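PDB 6RBN: Afp2 from Serratia entomophila, which probably forms part of the contractile sheath around the inner tube of the anti-feeding prophage, a phage-tail-like injection system that shortens from an extended to a contracted state. Local coordinates for residues C[3-6]-C[10-13]; C[38-43]-C[61-66]. All coordinates share one frame; numbering follows the deposited sequence.

In the fold
Contact 1 and contact 2 come in series along the N-terminal part of the chain, one closing before the other opens. Their centres are 31 Å apart and their nearest atoms about 16 Å, so they do not touch, although both lie on the same side of the chain's centre. Contact 1 belongs to the N-terminal arm, 42 Å from that centre, where strand 10-13 joins a sheet with a second subunit. Contact 2 lies nearer the body of the fold, joining loops that follow strand 30-34 and precede helix 66-75. The pair thus contrasts an arm that links sheath subunits with a loop junction made within one subunit.

Contact 1: residues C[3-6]-C[10-13]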
ATOM      1  N   VAL C   3      18.774  92.147  44.801  1.00 88.45           N
ATOM      2  CA  VAL C   3      20.042  92.066  45.512  1.00 88.45           C
ATOM      3  C   VAL C   3      21.127  91.504  44.602  1.00 88.45           C
ATOM      4  O   VAL C   3      20.836  90.890  43.577  1.00 88.45           O
ATOM      5  CB  VAL C   3      19.912  91.217  46.785  1.00 88.45           C
ATOM      6  CG1 VAL C   3      18.911  91.844  47.734  1.00 88.45           C
ATOM      7  CG2 VAL C   3      19.501  89.804  46.437  1.00 88.45           C
ATOM      8  N   THR C   4      22.381  91.726  44.982  1.00 86.68           N
ATOM      9  CA  THR C   4      23.535  91.215  44.255  1.00 86.68           C
ATOM     10  C   THR C   4      24.172  90.112  45.087  1.00 86.68           C
ATOM     11  O   THR C   4      24.545  90.339  46.241  1.00 86.68           O
ATOM     12  CB  THR C   4      24.545  92.324  43.970  1.00 86.68           C
ATOM     13  OG1 THR C   4      23.920  93.348  43.186  1.00 86.68           O
ATOM     14  CG2 THR C   4      25.736  91.774  43.207  1.00 86.68           C
ATOM     15  N   THR C   5      24.291  88.925  44.502  1.00 82.19           N
ATOM     16  CA  THR C   5      24.731  87.747  45.234  1.00 82.19           C
ATOM     17  C   THR C   5      26.249  87.634  45.192  1.00 82.19           C
ATOM     18  O   THR C   5      26.831  87.441  44.121  1.00 82.19           O
ATOM     19  CB  THR C   5      24.084  86.489  44.663  1.00 82.19           C
ATOM     20  OG1 THR C   5      24.468  86.333  43.293  1.00 82.19           O
ATOM     21  CG2 THR C   5      22.577  86.588  44.751  1.00 82.19           C
ATOM     22  N   THR C   6      26.885  87.766  46.356  1.00 77.33           N
ATOM     23  CA  THR C   6      28.322  87.539  46.469  1.00 77.33           C
ATOM     24  C   THR C   6      28.648  86.352  47.364  1.00 77.33           C
ATOM     25  O   THR C   6      29.244  85.387  46.890  1.00 77.33           O
ATOM     26  CB  THR C   6      29.019  88.804  46.979  1.00 77.33           C
ATOM     27  OG1 THR C   6      28.485  89.165  48.257  1.00 77.33           O
ATOM     28  CG2 THR C   6      28.824  89.954  46.009  1.00 77.33           C
ATOM     29  N   VAL C  10      22.725  83.397  53.641  1.00 70.80           N
ATOM     30  CA  VAL C  10      21.298  83.662  53.499  1.00 70.80           C
ATOM     31  C   VAL C  10      21.115  85.172  53.486  1.00 70.80           C
ATOM     32  O   VAL C  10      21.690  85.875  54.324  1.00 70.80           O
ATOM     33  CB  VAL C  10      20.497  83.011  54.641  1.00 70.80           C
ATOM     34  CG1 VAL C  10      19.022  83.328  54.528  1.00 70.80           C
ATOM     35  CG2 VAL C  10      20.719  81.516  54.654  1.00 70.80           C
ATOM     36  N   TYR C  11      20.335  85.676  52.535  1.00 76.22           N
ATOM     37  CA  TYR C  11      20.181  87.112  52.361  1.00 76.22           C
ATOM     38  C   TYR C  11      18.864  87.588  52.950  1.00 76.22           C
ATOM     39  O   TYR C  11      17.905  86.829  53.092  1.00 76.22           O
ATOM     40  CB  TYR C  11      20.233  87.522  50.889  1.00 76.22           C
ATOM     41  CG  TYR C  11      21.578  87.376  50.230  1.00 76.22           C
ATOM     42  CD1 TYR C  11      22.717  87.097  50.966  1.00 76.22           C
ATOM     43  CD2 TYR C  11      21.712  87.550  48.869  1.00 76.22           C
ATOM     44  CE1 TYR C  11      23.934  86.961  50.359  1.00 76.22           C
ATOM     45  CE2 TYR C  11      22.932  87.427  48.265  1.00 76.22           C
ATOM     46  CZ  TYR C  11      24.042  87.133  49.016  1.00 76.22           C
ATOM     47  OH  TYR C  11      25.273  87.004  48.428  1.00 76.22           O
ATOM     48  N   LEU C  12      18.831  88.876  53.277  1.00 77.98           N
ATOM     49  CA  LEU C  12      17.649  89.523  53.822  1.00 77.98           C
ATOM     50  C   LEU C  12      17.434  90.824  53.070  1.00 77.98           C
ATOM     51  O   LEU C  12      18.331  91.669  53.024  1.00 77.98           O
ATOM     52  CB  LEU C  12      17.808  89.801  55.318  1.00 77.98           C
ATOM     53  CG  LEU C  12      18.000  88.606  56.249  1.00 77.98           C
ATOM     54  CD1 LEU C  12      18.274  89.077  57.663  1.00 77.98           C
ATOM     55  CD2 LEU C  12      16.794  87.692  56.206  1.00 77.98           C
ATOM     56  N   SER C  13      16.257  90.981  52.479  1.00 84.83           N
ATOM     57  CA  SER C  13      15.898  92.218  51.805  1.00 84.83           C
ATOM     58  C   SER C  13      14.449  92.543  52.116  1.00 84.83           C
ATOM     59  O   SER C  13      13.649  91.655  52.411  1.00 84.83           O
ATOM     60  CB  SER C  13      16.108  92.128  50.292  1.00 84.83           C
ATOM     61  OG  SER C  13      15.205  91.213  49.709  1.00 84.83           O
TER
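Tyr11 is met from its hydroxyl back along one side of the ring by residues 3-6, chiefly Val3, Thr5 and Thr6, and the one polar link is made at its hydroxyl. Thr6 N donates a hydrogen bond to Tyr11 OH, 2.7 Å long and bent, with an N-H...O angle of 132°. Both Thr6 N and Thr5 CA stand at the ring edge near its plane, so residues 5 and 6 pass the phenol at its hydroxyl end.

The apolar contacts continue back along the same side chain. Thr5 crosses the tyrosine at about a right angle, and its methyl CG2 reaches Tyr11 CE2 at 3.6 Å. Further toward the ring's root, Val3 CG2 approaches Tyr11 CD2 obliquely at 4.0 Å. The other branch of this valine, CG1, lies 3.8 Å from Ser13 CB, so Val3 fits one methyl to each of two alternate residues of the strand. With CG of Tyr11 anti to its own carbonyl carbon (chi1 -69°), the ring reaches from the strand to the loop before it, and the hydroxyl arrives at Thr6. A tyrosine can in this way join two segments of a short reversal that share no backbone ladder.

Tyr7, in the turn between the segments, adds an edge-to-face ring contact with Tyr11. Beyond the chain, Thr6 O accepts a hydrogen bond from Asn217 of a second subunit. Strand 10-13 itself runs in a parallel ladder with a strand of that subunit, an exchange characteristic of the interlaced arms of contractile sheaths.

Contact 2: residues C[38-43]-C[61-66]; sequences NTNTIN and TPLEDA
Asp65 and Asn38 approach from opposite directions where two surface loops meet, and the aspartate is the side chain to follow outward. Its CB points toward segment 38-43, and with CG anti to the backbone N (chi1 -160°) the carboxylate reaches across to the other loop. At CG the group divides its two oxygens between two tasks. OD1 turns back to its own chain and accepts a hydrogen bond from Ala66 N, 2.7 Å long; the N-H comes from above the carboxylate plane, 39° out of it. This bond restrains the rotation of the carboxylate. OD2, at the far tip, faces the end of the Asn38 side chain and stands equally 2.9 Å from Asn38 ND2 and Asn38 OD1, above the amide and well out of its plane; at this resolution no bond is assigned. Amide and carboxylate are turned steeply against each other, their planes 78° apart.

On the Asn38 side, Thr39 N makes a weak hydrogen bond to Asn38 OD1, a local tie between the amide and its own loop. Beside this meeting of amide and carboxylate, Leu63 extends CD1 to the amide end of Asn40, 3.9 Å from Asn40 CG, so a methyl is laid against a flat polar group. Phe67 of helix 66-75 touches both asparagines.

Asp65 lies near the N-terminal end of helix 66-75, whose dipole may favour a negative charge there. The whole is a loop-to-loop surface junction of an alpha/beta fold: the connection leaving strand 30-34 meets the lead-in to the helix that precedes strand 82-86, the parallel neighbour of strand 30-34 in the mixed sheet.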
ATOM      1  N   ASN C  38      -1.026 105.364  22.379  1.00106.81           N
ATOM      2  CA  ASN C  38      -0.553 105.161  23.738  1.00106.81           C
ATOM      3  C   ASN C  38       0.932 105.498  23.803  1.00106.81           C
ATOM      4  O   ASN C  38       1.676 105.262  22.847  1.00106.81           O
ATOM      5  CB  ASN C  38      -0.802 103.725  24.197  1.00106.81           C
ATOM      6  CG  ASN C  38      -0.715 103.570  25.701  1.00106.81           C
ATOM      7  OD1 ASN C  38      -0.400 104.519  26.415  1.00106.81           O
ATOM      8  ND2 ASN C  38      -1.024 102.380  26.191  1.00106.81           N
ATOM      9  N   THR C  39       1.356 106.049  24.937  1.00107.05           N
ATOM     10  CA  THR C  39       2.701 106.589  25.061  1.00107.05           C
ATOM     11  C   THR C  39       3.642 105.730  25.895  1.00107.05           C
ATOM     12  O   THR C  39       4.860 105.843  25.724  1.00107.05           O
ATOM     13  CB  THR C  39       2.648 107.993  25.670  1.00107.05           C
ATOM     14  OG1 THR C  39       2.070 107.919  26.979  1.00107.05           O
ATOM     15  CG2 THR C  39       1.801 108.909  24.803  1.00107.05           C
ATOM     16  N   ASN C  40       3.124 104.883  26.779  1.00104.26           N
ATOM     17  CA  ASN C  40       3.965 104.160  27.728  1.00104.26           C
ATOM     18  C   ASN C  40       3.975 102.654  27.480  1.00104.26           C
ATOM     19  O   ASN C  40       3.977 101.865  28.424  1.00104.26           O
ATOM     20  CB  ASN C  40       3.548 104.479  29.165  1.00104.26           C
ATOM     21  CG  ASN C  40       2.076 104.229  29.431  1.00104.26           C
ATOM     22  OD1 ASN C  40       1.342 103.734  28.579  1.00104.26           O
ATOM     23  ND2 ASN C  40       1.631 104.584  30.630  1.00104.26           N
ATOM     24  N   THR C  41       3.989 102.243  26.217  1.00102.17           N
ATOM     25  CA  THR C  41       4.160 100.845  25.860  1.00102.17           C
ATOM     26  C   THR C  41       5.450 100.654  25.074  1.00102.17           C
ATOM     27  O   THR C  41       5.969 101.591  24.459  1.00102.17           O
ATOM     28  CB  THR C  41       2.985 100.319  25.030  1.00102.17           C
ATOM     29  OG1 THR C  41       2.849 101.100  23.836  1.00102.17           O
ATOM     30  CG2 THR C  41       1.703 100.374  25.824  1.00102.17           C
ATOM     31  N   ILE C  42       5.968  99.430  25.123  1.00101.20           N
ATOM     32  CA  ILE C  42       7.059  99.032  24.247  1.00101.20           C
ATOM     33  C   ILE C  42       6.547  99.029  22.811  1.00101.20           C
ATOM     34  O   ILE C  42       5.420  98.601  22.537  1.00101.20           O
ATOM     35  CB  ILE C  42       7.613  97.659  24.683  1.00101.20           C
ATOM     36  CG1 ILE C  42       8.301  97.747  26.053  1.00101.20           C
ATOM     37  CG2 ILE C  42       8.611  97.086  23.686  1.00101.20           C
ATOM     38  CD1 ILE C  42       7.453  97.341  27.236  1.00101.20           C
ATOM     39  N   ASN C  43       7.371  99.528  21.879  1.00102.54           N
ATOM     40  CA  ASN C  43       6.992  99.705  20.480  1.00102.54           C
ATOM     41  C   ASN C  43       6.832  98.380  19.720  1.00102.54           C
ATOM     42  O   ASN C  43       6.535  98.404  18.521  1.00102.54           O
ATOM     43  CB  ASN C  43       8.035 100.595  19.793  1.00102.54           C
ATOM     44  CG  ASN C  43       7.489 101.324  18.571  1.00102.54           C
ATOM     45  OD1 ASN C  43       6.308 101.225  18.243  1.00102.54           O
ATOM     46  ND2 ASN C  43       8.357 102.063  17.893  1.00102.54           N
ATOM     47  N   THR C  61       6.999  99.332  36.767  1.00 93.40           N
ATOM     48  CA  THR C  61       6.337 100.244  37.682  1.00 93.40           C
ATOM     49  C   THR C  61       4.825 100.181  37.492  1.00 93.40           C
ATOM     50  O   THR C  61       4.344  99.977  36.369  1.00 93.40           O
ATOM     51  CB  THR C  61       6.855 101.686  37.498  1.00 93.40           C
ATOM     52  OG1 THR C  61       6.185 102.566  38.409  1.00 93.40           O
ATOM     53  CG2 THR C  61       6.690 102.182  36.064  1.00 93.40           C
ATOM     54  N   PRO C  62       4.053 100.290  38.578  1.00 91.38           N
ATOM     55  CA  PRO C  62       2.590 100.242  38.449  1.00 91.38           C
ATOM     56  C   PRO C  62       2.015 101.466  37.759  1.00 91.38           C
ATOM     57  O   PRO C  62       2.073 102.578  38.292  1.00 91.38           O
ATOM     58  CB  PRO C  62       2.115 100.149  39.905  1.00 91.38           C
ATOM     59  CG  PRO C  62       3.273  99.589  40.644  1.00 91.38           C
ATOM     60  CD  PRO C  62       4.480 100.168  39.981  1.00 91.38           C
ATOM     61  N   LEU C  63       1.461 101.266  36.571  1.00 93.61           N
ATOM     62  CA  LEU C  63       0.861 102.341  35.801  1.00 93.61           C
ATOM     63  C   LEU C  63      -0.616 102.465  36.162  1.00 93.61           C
ATOM     64  O   LEU C  63      -1.114 101.814  37.084  1.00 93.61           O
ATOM     65  CB  LEU C  63       1.056 102.088  34.309  1.00 93.61           C
ATOM     66  CG  LEU C  63       2.503 102.093  33.821  1.00 93.61           C
ATOM     67  CD1 LEU C  63       2.571 101.671  32.367  1.00 93.61           C
ATOM     68  CD2 LEU C  63       3.116 103.465  34.009  1.00 93.61           C
ATOM     69  N   GLU C  64      -1.337 103.308  35.428  1.00 97.84           N
ATOM     70  CA  GLU C  64      -2.759 103.505  35.645  1.00 97.84           C
ATOM     71  C   GLU C  64      -3.549 103.272  34.361  1.00 97.84           C
ATOM     72  O   GLU C  64      -4.782 103.200  34.409  1.00 97.84           O
ATOM     73  CB  GLU C  64      -3.008 104.925  36.194  1.00 97.84           C
ATOM     74  CG  GLU C  64      -4.371 105.184  36.837  1.00 97.84           C
ATOM     75  CD  GLU C  64      -4.515 106.594  37.362  1.00 97.84           C
ATOM     76  OE1 GLU C  64      -3.565 107.388  37.207  1.00 97.84           O
ATOM     77  OE2 GLU C  64      -5.579 106.907  37.936  1.00 97.84           O
ATOM     78  N   ASP C  65      -2.869 103.092  33.231  1.00 96.23           N
ATOM     79  CA  ASP C  65      -3.497 102.981  31.926  1.00 96.23           C
ATOM     80  C   ASP C  65      -4.263 101.660  31.816  1.00 96.23           C
ATOM     81  O   ASP C  65      -4.068 100.729  32.603  1.00 96.23           O
ATOM     82  CB  ASP C  65      -2.437 103.106  30.832  1.00 96.23           C
ATOM     83  CG  ASP C  65      -3.019 103.495  29.485  1.00 96.23           C
ATOM     84  OD1 ASP C  65      -4.255 103.629  29.379  1.00 96.23           O
ATOM     85  OD2 ASP C  65      -2.233 103.682  28.534  1.00 96.23           O
ATOM     86  N   ALA C  66      -5.152 101.592  30.821  1.00 88.64           N
ATOM     87  CA  ALA C  66      -6.147 100.528  30.748  1.00 88.64           C
ATOM     88  C   ALA C  66      -5.559  99.167  30.407  1.00 88.64           C
ATOM     89  O   ALA C  66      -6.193  98.149  30.703  1.00 88.64           O
ATOM     90  CB  ALA C  66      -7.220 100.891  29.724  1.00 88.64           C
TER